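Local coordinates for putative nucleic acid-binding lipoprotein (Klebsiella pneumoniae subsp. pneumoniae MGH 78578, PDB 3F1Z) that is of unknown function but adopts an OB-fold and is a putative lipoprotein that may bind nucleic acid, at residues 54-62 with 73-81; 42-50 with 112-120. All coordinates share one frame; numbering follows the deposited sequence.

Contact 1 (54-62 with 73-81); sequences VRGVIVDIR and FIVTMRDEQ
Arg78 and Val57 form a hydrogen-bonded antiparallel pair, each backbone N-H reaching the other's carbonyl, and their side chains run alongside each other on one face of the sheet. The guanidinium of Arg78 lies flat over Val57, whose CB sits 3.9 Å above the centre of the group. Arg78 CG stands between its own N and carbonyl carbon (chi1 67°); from there the extended chain runs alongside Val57, bringing the guanidinium face over its CB, and NH1 is anchored by the carbonyl of Asp79. The Val59 side chain lies across that of Arg78 at about a right angle, CG1 3.7 Å from Arg78 CG.

The register slips by one at Val59 and Asp60, which both face Thr76, a classic beta bulge: Val59 N donates to Thr76 O at 2.9 Å, whereas the bond from Asp60 N to the same oxygen is weak. Arg62 grips the Asp60 carboxylate side-on, NE meeting the syn lone pair of OD2 at 2.8 Å almost in line (174°), while NH2 takes OD1.

On the other face the chain of selenomethionine Met77 runs extended past Gly56, which sets SE against Val54 CG1 (3.7 Å); the turn at chi3 (-90°) then swings CE to 3.5 Å from Val54 O. Ile58 CD1 packs on Val75 CG1 at 3.6 Å. Farther out, Arg55 NH1 bridges to Glu80 OE1 at 2.7 Å from above the carboxylate plane, the two flat groups nearly perpendicular.

This is a strongly bent hairpin of the OB-fold sheet. Its Met77 face packs on Phe90 of strand 88-93 and Ile111 of strand 108-114, and Phe73 and Ile61 both touch Val100 of helix 97-100.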
# COMPACT_ATOMS: atom_id res chain seq x y z
N VAL A 54 -4.13 4.90 -2.49
CA VAL A 54 -5.04 3.77 -2.80
C VAL A 54 -6.06 3.61 -1.69
O VAL A 54 -5.72 3.62 -0.51
CB VAL A 54 -4.26 2.45 -2.99
CG1 VAL A 54 -5.21 1.27 -3.41
CG2 VAL A 54 -3.15 2.62 -4.01
N ARG A 55 -7.33 3.45 -2.08
CA ARG A 55 -8.45 3.30 -1.15
C ARG A 55 -8.93 1.87 -1.22
O ARG A 55 -8.96 1.28 -2.30
CB ARG A 55 -9.54 4.27 -1.56
CG ARG A 55 -10.82 4.22 -0.76
CD ARG A 55 -11.64 5.42 -1.19
NE ARG A 55 -12.89 5.54 -0.48
CZ ARG A 55 -13.97 4.90 -0.84
NH1 ARG A 55 -13.88 4.12 -1.88
NH2 ARG A 55 -15.10 5.00 -0.19
N GLY A 56 -9.32 1.30 -0.09
CA GLY A 56 -9.70 -0.13 -0.02
C GLY A 56 -10.11 -0.57 1.37
O GLY A 56 -10.19 0.23 2.28
N VAL A 57 -10.41 -1.85 1.53
CA VAL A 57 -10.81 -2.38 2.80
C VAL A 57 -9.64 -3.17 3.35
O VAL A 57 -9.11 -4.05 2.69
CB VAL A 57 -12.06 -3.30 2.72
CG1 VAL A 57 -12.35 -3.87 4.08
CG2 VAL A 57 -13.27 -2.55 2.24
N ILE A 58 -9.26 -2.83 4.59
CA ILE A 58 -8.18 -3.48 5.26
C ILE A 58 -8.70 -4.85 5.69
O ILE A 58 -9.75 -4.94 6.32
CB ILE A 58 -7.72 -2.67 6.47
CG1 ILE A 58 -7.21 -1.30 6.01
CG2 ILE A 58 -6.60 -3.43 7.24
CD1 ILE A 58 -6.11 -1.34 4.92
N VAL A 59 -7.96 -5.90 5.32
CA VAL A 59 -8.32 -7.26 5.67
C VAL A 59 -7.27 -7.95 6.55
O VAL A 59 -7.51 -9.06 7.04
CB VAL A 59 -8.57 -8.13 4.41
CG1 VAL A 59 -9.83 -7.65 3.71
CG2 VAL A 59 -7.39 -8.10 3.51
N ASP A 60 -6.11 -7.34 6.74
CA ASP A 60 -5.16 -7.91 7.66
C ASP A 60 -4.16 -6.84 8.06
O ASP A 60 -3.72 -6.05 7.24
CB ASP A 60 -4.44 -9.10 7.06
CG ASP A 60 -3.56 -9.83 8.08
OD1 ASP A 60 -4.15 -10.49 8.98
OD2 ASP A 60 -2.29 -9.75 7.98
N ILE A 61 -3.81 -6.86 9.35
CA ILE A 61 -2.84 -5.97 9.96
C ILE A 61 -2.00 -6.91 10.83
O ILE A 61 -2.56 -7.69 11.60
CB ILE A 61 -3.49 -4.96 10.88
CG1 ILE A 61 -4.45 -4.05 10.09
CG2 ILE A 61 -2.40 -4.18 11.59
CD1 ILE A 61 -5.48 -3.35 10.94
N ARG A 62 -0.68 -6.81 10.77
CA ARG A 62 0.13 -7.77 11.44
C ARG A 62 1.48 -7.18 11.78
O ARG A 62 2.08 -6.52 10.94
CB ARG A 62 0.35 -8.82 10.40
CG ARG A 62 0.85 -10.06 10.84
CD ARG A 62 0.79 -11.01 9.69
NE ARG A 62 -0.59 -11.43 9.45
CZ ARG A 62 -1.10 -12.58 9.82
NH1 ARG A 62 -0.40 -13.46 10.46
NH2 ARG A 62 -2.35 -12.84 9.53
N PHE A 73 5.37 -3.74 10.20
CA PHE A 73 4.01 -4.16 10.08
C PHE A 73 3.65 -4.33 8.64
O PHE A 73 4.08 -3.54 7.83
CB PHE A 73 3.09 -3.08 10.60
CG PHE A 73 3.34 -2.65 12.00
CD1 PHE A 73 4.17 -1.61 12.28
CD2 PHE A 73 2.66 -3.24 13.04
CE1 PHE A 73 4.37 -1.20 13.61
CE2 PHE A 73 2.85 -2.84 14.36
CZ PHE A 73 3.71 -1.82 14.64
N ILE A 74 2.85 -5.35 8.32
CA ILE A 74 2.27 -5.53 7.00
C ILE A 74 0.75 -5.25 7.14
O ILE A 74 0.07 -5.83 8.02
CB ILE A 74 2.46 -6.96 6.47
CG1 ILE A 74 3.91 -7.26 6.24
CG2 ILE A 74 1.88 -7.11 5.09
CD1 ILE A 74 4.57 -6.37 5.10
N VAL A 75 0.24 -4.38 6.27
CA VAL A 75 -1.19 -4.04 6.19
C VAL A 75 -1.64 -4.49 4.80
O VAL A 75 -1.01 -4.16 3.80
CB VAL A 75 -1.41 -2.56 6.37
CG1 VAL A 75 -2.83 -2.18 5.99
CG2 VAL A 75 -1.12 -2.18 7.82
N THR A 76 -2.69 -5.32 4.76
CA THR A 76 -3.19 -5.89 3.51
C THR A 76 -4.55 -5.30 3.23
O THR A 76 -5.40 -5.24 4.12
CB THR A 76 -3.32 -7.42 3.60
OG1 THR A 76 -2.10 -7.96 4.07
CG2 THR A 76 -3.65 -8.04 2.24
N MSE A 77 -4.78 -4.96 1.96
CA MSE A 77 -5.97 -4.24 1.54
C MSE A 77 -6.62 -4.93 0.37
O MSE A 77 -5.91 -5.36 -0.55
CB MSE A 77 -5.53 -2.83 1.11
CG MSE A 77 -6.64 -1.90 0.76
SE MSE A 77 -6.01 -0.23 -0.07
CE MSE A 77 -5.79 0.83 1.56
N ARG A 78 -7.95 -5.06 0.38
CA ARG A 78 -8.66 -5.59 -0.78
C ARG A 78 -9.47 -4.48 -1.46
O ARG A 78 -9.78 -3.47 -0.82
CB ARG A 78 -9.61 -6.71 -0.39
CG ARG A 78 -10.80 -6.28 0.46
CD ARG A 78 -11.87 -7.37 0.40
NE ARG A 78 -12.95 -7.15 1.35
CZ ARG A 78 -13.98 -6.34 1.16
NH1 ARG A 78 -14.09 -5.62 0.04
NH2 ARG A 78 -14.90 -6.23 2.11
N ASP A 79 -9.85 -4.69 -2.72
CA ASP A 79 -10.69 -3.73 -3.41
C ASP A 79 -12.02 -3.51 -2.64
O ASP A 79 -12.68 -4.45 -2.21
CB ASP A 79 -11.02 -4.20 -4.80
CG ASP A 79 -11.67 -3.10 -5.64
OD1 ASP A 79 -10.90 -2.29 -6.24
OD2 ASP A 79 -12.94 -3.05 -5.70
N GLU A 80 -12.41 -2.26 -2.50
CA GLU A 80 -13.64 -1.91 -1.80
C GLU A 80 -14.90 -2.52 -2.39
O GLU A 80 -15.86 -2.77 -1.67
CB GLU A 80 -13.82 -0.40 -1.82
CG GLU A 80 -14.98 0.08 -0.99
CD GLU A 80 -15.59 1.27 -1.58
OE1 GLU A 80 -15.01 1.71 -2.55
OE2 GLU A 80 -16.65 1.73 -1.11
N GLN A 81 -14.94 -2.74 -3.70
CA GLN A 81 -16.12 -3.33 -4.31
C GLN A 81 -15.80 -4.74 -4.85
O GLN A 81 -16.50 -5.21 -5.72
CB GLN A 81 -16.63 -2.41 -5.44
CG GLN A 81 -16.90 -0.93 -5.04
CD GLN A 81 -17.49 -0.09 -6.22
OE1 GLN A 81 -18.63 0.44 -6.13
NE2 GLN A 81 -16.73 -0.01 -7.34
O HOH W 1 -10.68 -0.25 -3.58
O HOH W 2 -1.18 -7.94 6.58

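Contact 2 (42-50 with 112-120)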
# COMPACT_ATOMS: atom_id res chain seq x y z
N LYS A 42 6.77 -4.24 -16.64
CA LYS A 42 6.44 -2.94 -17.20
C LYS A 42 5.88 -1.97 -16.15
O LYS A 42 6.34 -0.83 -16.02
CB LYS A 42 5.43 -3.14 -18.33
CG LYS A 42 4.81 -1.92 -19.04
CD LYS A 42 5.84 -0.98 -19.66
CE LYS A 42 5.21 -0.11 -20.81
NZ LYS A 42 3.75 0.23 -20.56
N ALA A 43 4.90 -2.42 -15.38
CA ALA A 43 4.23 -1.56 -14.40
C ALA A 43 5.19 -1.14 -13.31
O ALA A 43 5.18 0.01 -12.89
CB ALA A 43 3.02 -2.27 -13.78
N SER A 44 6.01 -2.06 -12.86
CA SER A 44 6.96 -1.77 -11.83
C SER A 44 7.94 -0.72 -12.33
O SER A 44 8.36 0.18 -11.62
CB SER A 44 7.71 -3.04 -11.47
OG SER A 44 8.75 -2.72 -10.58
N SER A 45 8.30 -0.83 -13.57
CA SER A 45 9.22 0.13 -14.13
C SER A 45 8.58 1.55 -14.32
O SER A 45 9.22 2.57 -14.04
CB SER A 45 9.74 -0.44 -15.42
OG SER A 45 10.58 0.46 -16.02
N ASP A 46 7.32 1.59 -14.77
CA ASP A 46 6.63 2.85 -14.98
C ASP A 46 6.36 3.56 -13.66
O ASP A 46 6.41 4.77 -13.62
CB ASP A 46 5.29 2.65 -15.72
CG ASP A 46 5.46 2.24 -17.17
OD1 ASP A 46 6.56 2.39 -17.74
OD2 ASP A 46 4.48 1.77 -17.77
N TYR A 47 6.06 2.82 -12.61
CA TYR A 47 5.77 3.38 -11.28
C TYR A 47 6.96 3.55 -10.34
O TYR A 47 6.79 4.10 -9.24
CB TYR A 47 4.72 2.51 -10.55
CG TYR A 47 3.28 2.78 -10.93
CD1 TYR A 47 2.62 3.85 -10.39
CD2 TYR A 47 2.59 1.97 -11.82
CE1 TYR A 47 1.32 4.15 -10.74
CE2 TYR A 47 1.29 2.25 -12.17
CZ TYR A 47 0.64 3.36 -11.61
OH TYR A 47 -0.68 3.67 -11.91
N LEU A 48 8.14 3.07 -10.73
CA LEU A 48 9.32 3.06 -9.83
C LEU A 48 9.61 4.41 -9.18
O LEU A 48 9.87 5.37 -9.85
CB LEU A 48 10.58 2.59 -10.58
CG LEU A 48 11.82 2.37 -9.69
CD1 LEU A 48 11.53 1.36 -8.56
CD2 LEU A 48 13.09 1.98 -10.46
N GLY A 49 9.59 4.48 -7.87
CA GLY A 49 9.81 5.74 -7.17
C GLY A 49 8.57 6.63 -6.99
O GLY A 49 8.66 7.63 -6.32
N LYS A 50 7.43 6.28 -7.57
CA LYS A 50 6.26 7.12 -7.51
C LYS A 50 5.38 6.81 -6.31
O LYS A 50 5.40 5.71 -5.75
CB LYS A 50 5.45 6.98 -8.78
CG LYS A 50 6.28 7.28 -10.02
CD LYS A 50 5.40 7.57 -11.25
CE LYS A 50 6.23 7.77 -12.53
NZ LYS A 50 7.47 8.53 -12.23
N VAL A 112 -1.31 6.32 1.31
CA VAL A 112 -0.35 6.76 0.32
C VAL A 112 0.88 5.90 0.54
O VAL A 112 1.28 5.70 1.67
CB VAL A 112 0.05 8.21 0.50
CG1 VAL A 112 1.16 8.63 -0.57
CG2 VAL A 112 -1.11 9.02 0.31
N GLY A 113 1.49 5.42 -0.54
CA GLY A 113 2.67 4.60 -0.42
C GLY A 113 3.51 4.76 -1.65
O GLY A 113 3.00 5.27 -2.67
N GLN A 114 4.77 4.29 -1.57
CA GLN A 114 5.73 4.43 -2.66
C GLN A 114 6.06 3.11 -3.31
O GLN A 114 6.24 2.11 -2.63
CB GLN A 114 7.00 5.07 -2.15
CG GLN A 114 7.95 5.47 -3.26
CD GLN A 114 9.20 6.17 -2.75
OE1 GLN A 114 9.72 5.85 -1.68
NE2 GLN A 114 9.70 7.12 -3.53
N VAL A 115 6.13 3.10 -4.64
CA VAL A 115 6.48 1.88 -5.38
C VAL A 115 7.98 1.74 -5.49
O VAL A 115 8.69 2.63 -5.97
CB VAL A 115 5.90 1.86 -6.81
CG1 VAL A 115 6.30 0.57 -7.53
CG2 VAL A 115 4.37 2.01 -6.78
N HIS A 116 8.46 0.64 -4.93
CA HIS A 116 9.86 0.24 -5.02
C HIS A 116 9.86 -0.91 -6.00
O HIS A 116 8.79 -1.33 -6.46
CB HIS A 116 10.37 -0.18 -3.63
CG HIS A 116 10.62 0.99 -2.73
ND1 HIS A 116 11.33 0.88 -1.55
CD2 HIS A 116 10.29 2.30 -2.85
CE1 HIS A 116 11.38 2.06 -0.96
NE2 HIS A 116 10.79 2.95 -1.74
N GLN A 117 11.03 -1.42 -6.34
CA GLN A 117 11.10 -2.48 -7.34
C GLN A 117 10.31 -3.73 -6.91
O GLN A 117 10.36 -4.14 -5.75
CB GLN A 117 12.57 -2.83 -7.67
CG GLN A 117 12.72 -3.62 -9.00
CD GLN A 117 12.51 -2.78 -10.28
OE1 GLN A 117 11.45 -2.83 -10.93
NE2 GLN A 117 13.53 -2.00 -10.64
N VAL A 118 9.52 -4.28 -7.83
CA VAL A 118 8.74 -5.49 -7.59
C VAL A 118 9.47 -6.72 -8.15
O VAL A 118 9.59 -6.87 -9.36
CB VAL A 118 7.39 -5.35 -8.25
CG1 VAL A 118 6.48 -6.60 -8.00
CG2 VAL A 118 6.71 -4.07 -7.75
N GLN A 119 9.99 -7.57 -7.28
CA GLN A 119 10.66 -8.82 -7.65
C GLN A 119 10.07 -10.00 -6.90
O GLN A 119 9.64 -9.85 -5.79
CB GLN A 119 12.18 -8.80 -7.37
CG GLN A 119 12.87 -7.57 -7.95
CD GLN A 119 14.37 -7.74 -8.24
OE1 GLN A 119 14.87 -7.24 -9.24
NE2 GLN A 119 15.07 -8.50 -7.41
N ASP A 120 10.12 -11.18 -7.49
CA ASP A 120 9.66 -12.39 -6.83
C ASP A 120 8.23 -12.21 -6.43
O ASP A 120 7.76 -12.69 -5.42
CB ASP A 120 10.52 -12.71 -5.62
CG ASP A 120 11.98 -12.68 -5.96
OD1 ASP A 120 12.39 -13.38 -6.90
OD2 ASP A 120 12.71 -11.94 -5.27
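Ser44 OG is held twice: it donates to Gln117 OE1 at 2.7 Å and accepts from Val118 N at 3.3 Å, the latter with an N-H...O angle of 163°. The hydroxyl is anti to the Ser44 backbone N (chi1 173°), which carries it off the helix toward the 112-120 chain. Gln117 bends at chi2 to bring its amide oxygen over, meeting the hydroxyl 28° off the carbonyl plane, while its NE2 lies 4.0 Å from Leu48 CD2. The other leucine methyl, CD1, rests on the backbone at Gln117 N.

Where helix 40-47 ends, a type II turn from Tyr47 to Lys50 brings the chain round to pair with Val115. Gly49 N donates to Val115 O at 2.8 Å, and Val115 N returns a bond to Lys50 O. Gln114, extended beyond CG, adds a third link to the turn: NE2 reaches Gly49 O at 3.0 Å, coming from above that carbonyl's plane, and His116 NE2 donates to Gln114 OE1. Val115 points at the start of the turn, its CB 3.4 Å from Tyr47 O and both methyls against Tyr47 CB.

The contact thus ties the helix end and its turn to the chain leaving strand 108-114. Val115 also touches Phe32 of helix 29-38 and Leu126 of strand 125-127; the Tyr47 ring meets Phe32 edge-to-face, and its hydroxyl bonds to that of Tyr27 in strand 26-28.

Overall arrangement
Along the chain the order is 42-50, 54-62, 73-81 and 112-120, so the hairpin of contact 1 falls between the two halves of contact 2. Helix 40-47 leads through its turn directly into strand 51-65, which carries one side of contact 1 and also pairs antiparallel with strand 108-114, the strand whose end and following loop form one side of contact 2. Both contacts therefore reach the same curved sheet, yet their centres lie about 18 Å apart, on opposite sides of the chain's centre. Contact 1 is strand pairing within the OB-fold sheet; contact 2 fastens the helical segment preceding strand 51-65 to the chain beyond strand 108-114, joining sequence-distant parts of one compact domain.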